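Local coordinates for NADH oxidoreductase (Mesorhizobium loti, PDB 3PI7), which probably acts as an NAD(P)H-dependent oxidoreductase, perhaps a quinone reductase, of the zinc-binding-dehydrogenase-like enoyl reductase family, at residues 132-146 with 305-319. Residues are numbered along the deposited sequence; the frame is centred on the assembly and turned at random.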
loop_
_atom_site.group_PDB
_atom_site.type_symbol
_atom_site.label_atom_id
_atom_site.label_comp_id
_atom_site.label_asym_id
_atom_site.label_seq_id
_atom_site.Cartn_x
_atom_site.Cartn_y
_atom_site.Cartn_z
ATOM N N ILE A 132 -14.531 4.971 29.739
ATOM C CA ILE A 132 -14.973 6.353 29.593
ATOM C C ILE A 132 -16.092 6.564 30.579
ATOM O O ILE A 132 -17.186 6.043 30.346
ATOM C CB ILE A 132 -15.433 6.688 28.144
ATOM C CG1 ILE A 132 -14.328 6.461 27.094
ATOM C CG2 ILE A 132 -16.057 8.087 28.070
ATOM C CD1 ILE A 132 -14.829 6.569 25.637
ATOM N N PRO A 133 -15.860 7.291 31.693
ATOM C CA PRO A 133 -16.963 7.546 32.616
ATOM C C PRO A 133 -18.028 8.324 31.870
ATOM O O PRO A 133 -17.735 9.293 31.153
ATOM C CB PRO A 133 -16.316 8.340 33.750
ATOM C CG PRO A 133 -14.826 8.058 33.626
ATOM C CD PRO A 133 -14.624 7.962 32.135
ATOM N N LEU A 134 -19.240 7.831 31.934
ATOM C CA LEU A 134 -20.258 8.530 31.198
ATOM C C LEU A 134 -20.781 9.687 31.981
ATOM O O LEU A 134 -20.845 9.635 33.232
ATOM C CB LEU A 134 -21.412 7.589 30.840
ATOM C CG LEU A 134 -21.070 6.304 30.100
ATOM C CD1 LEU A 134 -22.327 5.471 29.910
ATOM C CD2 LEU A 134 -20.414 6.591 28.765
ATOM N N LEU A 135 -21.153 10.752 31.265
ATOM C CA LEU A 135 -21.813 11.909 31.866
ATOM C C LEU A 135 -23.081 11.379 32.531
ATOM O O LEU A 135 -23.679 10.438 32.003
ATOM C CB LEU A 135 -22.124 12.931 30.769
ATOM C CG LEU A 135 -22.882 14.186 31.156
ATOM C CD1 LEU A 135 -22.012 15.142 31.974
ATOM C CD2 LEU A 135 -23.366 14.878 29.937
ATOM N N ASP A 136 -23.445 11.921 33.702
ATOM C CA ASP A 136 -24.598 11.458 34.500
ATOM C C ASP A 136 -25.929 11.390 33.720
ATOM O O ASP A 136 -26.764 10.534 34.034
ATOM C CB ASP A 136 -24.775 12.358 35.732
ATOM C CG ASP A 136 -25.030 13.819 35.380
ATOM O OD1 ASP A 136 -24.165 14.433 34.699
ATOM O OD2 ASP A 136 -26.080 14.350 35.786
ATOM N N THR A 137 -26.092 12.249 32.690
ATOM C CA THR A 137 -27.302 12.359 31.875
ATOM C C THR A 137 -27.228 11.569 30.534
ATOM O O THR A 137 -28.221 11.536 29.801
ATOM C CB THR A 137 -27.615 13.833 31.633
ATOM O OG1 THR A 137 -26.518 14.459 30.961
ATOM C CG2 THR A 137 -27.917 14.565 32.924
ATOM N N VAL A 138 -26.105 10.889 30.251
ATOM C CA VAL A 138 -25.982 10.091 29.024
ATOM C C VAL A 138 -26.723 8.752 29.197
ATOM O O VAL A 138 -26.699 8.183 30.291
ATOM C CB VAL A 138 -24.480 9.895 28.641
ATOM C CG1 VAL A 138 -24.254 8.646 27.786
ATOM C CG2 VAL A 138 -23.953 11.143 27.928
ATOM N N ARG A 139 -27.290 8.222 28.092
ATOM C CA ARG A 139 -28.000 6.942 28.066
ATOM C C ARG A 139 -27.064 5.809 28.162
ATOM O O ARG A 139 -25.980 5.848 27.564
ATOM C CB ARG A 139 -28.831 6.769 26.776
ATOM C CG ARG A 139 -30.137 7.561 26.785
ATOM N N ASP A 140 -27.514 4.745 28.832
ATOM C CA ASP A 140 -26.779 3.486 28.963
ATOM C C ASP A 140 -26.554 2.841 27.575
ATOM O O ASP A 140 -25.421 2.449 27.281
ATOM C CB ASP A 140 -27.528 2.521 29.904
ATOM C CG ASP A 140 -27.433 2.916 31.365
ATOM O OD1 ASP A 140 -26.332 3.333 31.797
ATOM O OD2 ASP A 140 -28.456 2.796 32.084
ATOM N N GLU A 141 -27.707 2.980 26.636
ATOM C CA GLU A 141 -27.668 2.370 25.294
ATOM C C GLU A 141 -26.620 3.051 24.383
ATOM O O GLU A 141 -26.160 2.460 23.396
ATOM C CB GLU A 141 -29.062 2.444 24.628
ATOM C CG GLU A 141 -30.129 1.584 25.299
ATOM C CD GLU A 141 -30.904 2.197 26.456
ATOM O OE1 GLU A 141 -30.453 3.219 27.025
ATOM O OE2 GLU A 141 -31.964 1.632 26.808
ATOM N N ASP A 142 -26.269 4.305 24.704
ATOM C CA ASP A 142 -25.280 5.071 23.932
ATOM C C ASP A 142 -23.867 4.629 24.397
ATOM O O ASP A 142 -22.958 4.429 23.575
ATOM C CB ASP A 142 -25.534 6.578 24.094
ATOM C CG ASP A 142 -26.792 7.031 23.360
ATOM O OD1 ASP A 142 -27.084 6.465 22.269
ATOM O OD2 ASP A 142 -27.503 7.932 23.889
ATOM N N GLY A 143 -23.759 4.357 25.699
ATOM C CA GLY A 143 -22.526 3.887 26.315
ATOM C C GLY A 143 -22.017 2.550 25.813
ATOM O O GLY A 143 -20.806 2.374 25.746
ATOM N N ALA A 144 -22.896 1.589 25.474
ATOM C CA ALA A 144 -22.447 0.255 25.098
ATOM C C ALA A 144 -21.739 0.209 23.766
ATOM O O ALA A 144 -20.968 -0.704 23.545
ATOM C CB ALA A 144 -23.606 -0.738 25.095
ATOM N N ALA A 145 -21.974 1.196 22.898
ATOM C CA ALA A 145 -21.349 1.250 21.586
ATOM C C ALA A 145 -20.624 2.599 21.366
ATOM O O ALA A 145 -20.420 3.004 20.232
ATOM C CB ALA A 145 -22.409 1.036 20.527
HETATM N N MSE A 146 -20.215 3.248 22.472
HETATM C CA MSE A 146 -19.578 4.570 22.424
HETATM C C MSE A 146 -18.106 4.509 21.992
HETATM O O MSE A 146 -17.588 5.528 21.529
HETATM C CB MSE A 146 -19.712 5.291 23.794
HETATM C CG MSE A 146 -19.140 6.721 23.817
HETATM SE SE MSE A 146 -19.199 7.575 25.557
HETATM C CE MSE A 146 -21.124 7.978 25.544
ATOM N N ILE A 305 -12.466 11.244 22.304
ATOM C CA ILE A 305 -13.330 10.697 23.371
ATOM C C ILE A 305 -14.288 11.805 23.815
ATOM O O ILE A 305 -15.487 11.547 23.940
ATOM C CB ILE A 305 -12.479 10.147 24.543
ATOM C CG1 ILE A 305 -11.774 8.840 24.143
ATOM C CG2 ILE A 305 -13.283 10.004 25.858
ATOM C CD1 ILE A 305 -10.589 8.427 25.077
ATOM N N LEU A 306 -13.769 13.053 23.965
ATOM C CA LEU A 306 -14.612 14.182 24.377
ATOM C C LEU A 306 -15.621 14.518 23.301
ATOM O O LEU A 306 -16.754 14.818 23.634
ATOM C CB LEU A 306 -13.790 15.434 24.757
ATOM C CG LEU A 306 -12.914 15.333 26.037
ATOM C CD1 LEU A 306 -11.866 16.434 26.056
ATOM C CD2 LEU A 306 -13.766 15.428 27.328
ATOM N N GLU A 307 -15.233 14.444 22.016
ATOM C CA GLU A 307 -16.128 14.736 20.885
ATOM C C GLU A 307 -17.207 13.659 20.742
ATOM O O GLU A 307 -18.353 14.001 20.441
ATOM C CB GLU A 307 -15.326 14.878 19.570
ATOM C CG GLU A 307 -16.151 15.186 18.328
ATOM C CD GLU A 307 -16.823 16.549 18.251
ATOM O OE1 GLU A 307 -16.439 17.466 19.013
ATOM O OE2 GLU A 307 -17.722 16.707 17.395
ATOM N N ALA A 308 -16.846 12.364 20.917
ATOM C CA ALA A 308 -17.785 11.255 20.803
ATOM C C ALA A 308 -18.849 11.391 21.906
ATOM O O ALA A 308 -20.022 11.371 21.581
ATOM C CB ALA A 308 -17.063 9.921 20.922
ATOM N N GLN A 309 -18.423 11.539 23.184
ATOM C CA GLN A 309 -19.379 11.677 24.291
ATOM C C GLN A 309 -20.218 12.950 24.106
ATOM O O GLN A 309 -21.439 12.862 24.242
ATOM C CB GLN A 309 -18.701 11.638 25.671
ATOM C CG GLN A 309 -19.707 11.819 26.823
ATOM C CD GLN A 309 -19.597 10.879 27.990
ATOM O OE1 GLN A 309 -20.608 10.495 28.588
ATOM N NE2 GLN A 309 -18.386 10.597 28.431
ATOM N N LYS A 310 -19.592 14.107 23.741
ATOM C CA LYS A 310 -20.334 15.346 23.504
ATOM C C LYS A 310 -21.457 15.122 22.467
ATOM O O LYS A 310 -22.566 15.611 22.690
ATOM C CB LYS A 310 -19.402 16.496 23.076
ATOM C CG LYS A 310 -20.085 17.854 22.922
ATOM N N ARG A 311 -21.181 14.366 21.385
ATOM C CA ARG A 311 -22.152 14.089 20.319
ATOM C C ARG A 311 -23.300 13.229 20.842
ATOM O O ARG A 311 -24.442 13.408 20.406
ATOM C CB ARG A 311 -21.477 13.419 19.114
ATOM C CG ARG A 311 -20.642 14.393 18.280
ATOM C CD ARG A 311 -19.904 13.705 17.148
ATOM N NE ARG A 311 -20.827 13.254 16.108
ATOM C CZ ARG A 311 -21.201 13.978 15.061
ATOM N NH1 ARG A 311 -20.711 15.199 14.879
ATOM N NH2 ARG A 311 -22.045 13.477 14.170
ATOM N N PHE A 312 -23.008 12.323 21.797
ATOM C CA PHE A 312 -24.057 11.499 22.378
ATOM C C PHE A 312 -24.833 12.343 23.390
ATOM O O PHE A 312 -26.060 12.296 23.397
ATOM C CB PHE A 312 -23.490 10.205 22.987
ATOM C CG PHE A 312 -23.205 9.153 21.931
ATOM C CD1 PHE A 312 -24.243 8.497 21.282
ATOM C CD2 PHE A 312 -21.895 8.852 21.558
ATOM C CE1 PHE A 312 -23.981 7.536 20.302
ATOM C CE2 PHE A 312 -21.630 7.877 20.594
ATOM C CZ PHE A 312 -22.668 7.231 19.961
ATOM N N SER A 313 -24.111 13.168 24.186
ATOM C CA SER A 313 -24.710 14.037 25.197
ATOM C C SER A 313 -25.575 15.132 24.593
ATOM O O SER A 313 -26.602 15.457 25.180
ATOM C CB SER A 313 -23.639 14.683 26.070
ATOM O OG SER A 313 -24.241 15.552 27.017
ATOM N N ASP A 314 -25.161 15.735 23.457
ATOM C CA ASP A 314 -25.948 16.838 22.889
ATOM C C ASP A 314 -26.871 16.428 21.723
ATOM O O ASP A 314 -27.371 17.298 21.014
ATOM C CB ASP A 314 -25.051 18.036 22.495
ATOM C CG ASP A 314 -24.127 17.891 21.287
ATOM O OD1 ASP A 314 -24.523 17.224 20.305
ATOM O OD2 ASP A 314 -23.062 18.543 21.278
ATOM N N GLY A 315 -27.113 15.132 21.550
ATOM C CA GLY A 315 -28.067 14.671 20.551
ATOM C C GLY A 315 -27.598 14.481 19.131
ATOM O O GLY A 315 -28.354 13.917 18.332
ATOM N N ARG A 316 -26.360 14.928 18.785
ATOM C CA ARG A 316 -25.848 14.742 17.411
ATOM C C ARG A 316 -25.731 13.255 17.058
ATOM O O ARG A 316 -25.957 12.878 15.897
ATOM C CB ARG A 316 -24.492 15.435 17.202
ATOM C CG ARG A 316 -24.605 16.885 16.747
ATOM C CD ARG A 316 -23.246 17.561 16.731
ATOM N NE ARG A 316 -22.659 17.623 18.070
ATOM C CZ ARG A 316 -21.400 17.958 18.324
ATOM N NH1 ARG A 316 -20.570 18.253 17.330
ATOM N NH2 ARG A 316 -20.950 17.975 19.572
ATOM N N TRP A 317 -25.375 12.413 18.066
ATOM C CA TRP A 317 -25.266 10.962 17.880
ATOM C C TRP A 317 -26.181 10.233 18.837
ATOM O O TRP A 317 -26.238 10.585 20.027
ATOM C CB TRP A 317 -23.821 10.459 18.101
ATOM C CG TRP A 317 -22.953 10.380 16.882
ATOM C CD1 TRP A 317 -23.357 10.400 15.580
ATOM C CD2 TRP A 317 -21.528 10.168 16.857
ATOM N NE1 TRP A 317 -22.269 10.293 14.746
ATOM C CE2 TRP A 317 -21.135 10.136 15.502
ATOM C CE3 TRP A 317 -20.542 10.047 17.851
ATOM C CZ2 TRP A 317 -19.797 9.974 15.110
ATOM C CZ3 TRP A 317 -19.216 9.903 17.462
ATOM C CH2 TRP A 317 -18.855 9.871 16.107
ATOM N N SER A 318 -26.920 9.223 18.343
ATOM C CA SER A 318 -27.805 8.370 19.166
ATOM C C SER A 318 -28.006 7.008 18.479
ATOM O O SER A 318 -28.627 6.938 17.414
ATOM C CB SER A 318 -29.147 9.046 19.457
ATOM O OG SER A 318 -29.845 8.340 20.472
ATOM N N THR A 319 -27.459 5.936 19.099
ATOM C CA THR A 319 -27.443 4.548 18.593
ATOM C C THR A 319 -28.874 3.972 18.493
ATOM O O THR A 319 -29.656 4.133 19.435
ATOM C CB THR A 319 -26.565 3.668 19.522
ATOM O OG1 THR A 319 -25.602 4.489 20.189
ATOM C CG2 THR A 319 -25.857 2.546 18.773
HETATM O O HOH W 1 -26.712 14.548 28.248
HETATM O O HOH W 2 -26.628 9.875 25.638
HETATM O O HOH W 3 -29.545 9.596 23.155
#
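An extended first torsion (chi1 179°) and a bend at chi2 carry the amide of Gln-309 from its helix to the backbone of Pro-133 and Leu-135, while Asp-142, whose CG lies anti to its own carbonyl carbon, brings its carboxylate to Phe-312 and Thr-319. The Gln-309 amide is held by both ends. Its NE2 donates to Pro-133 O at 3.1 Å, nearly straight at 167° and close to the amide plane; its OE1 accepts from Leu-135 N at 2.7 Å, the donor standing above the carbonyl plane. In this one of two modelled conformers, the two bonds hold the rotation of the amide, as Val-138 CG2 and the selenomethionine methyl of Met-146 pack around OE1. Beside it, Ile-132 CD1 meets Ile-305 CG2 at 3.8 Å.

Strand 131-133 pairs with strand 107-111 in the GroES-like part of this medium-chain dehydrogenase/reductase fold, so the glutamine clamps the edge of that sheet to helix 298-313, which follows the last Rossmann strand in sequence.

At the other end, Asp-142 OD1 accepts two bonds from Thr-319: N, at 3.2 Å, meets it nearly along the C-O axis, and Thr-319 OG1 donates to the anti lone pair of OD1, the one away from OD2. OD2 takes a hydrogen bond from each of two waters, one also bound by Arg-139 N, the other by Ser-318 OG. The carboxylate leans obliquely on the Phe-312 ring, their planes 34° apart and Asp-142 CG 3.6 Å from Phe-312 CD1. With an alanine here in place of the aspartate, Thr-319 N and OG1 would probably lose the acceptor they share, and the two waters their OD2 anchor. Trp-317 CB lies 3.6 Å above one face of the Phe-312 ring, toward its rim, and Pro-150 of helix 148-163 also touches this phenylalanine.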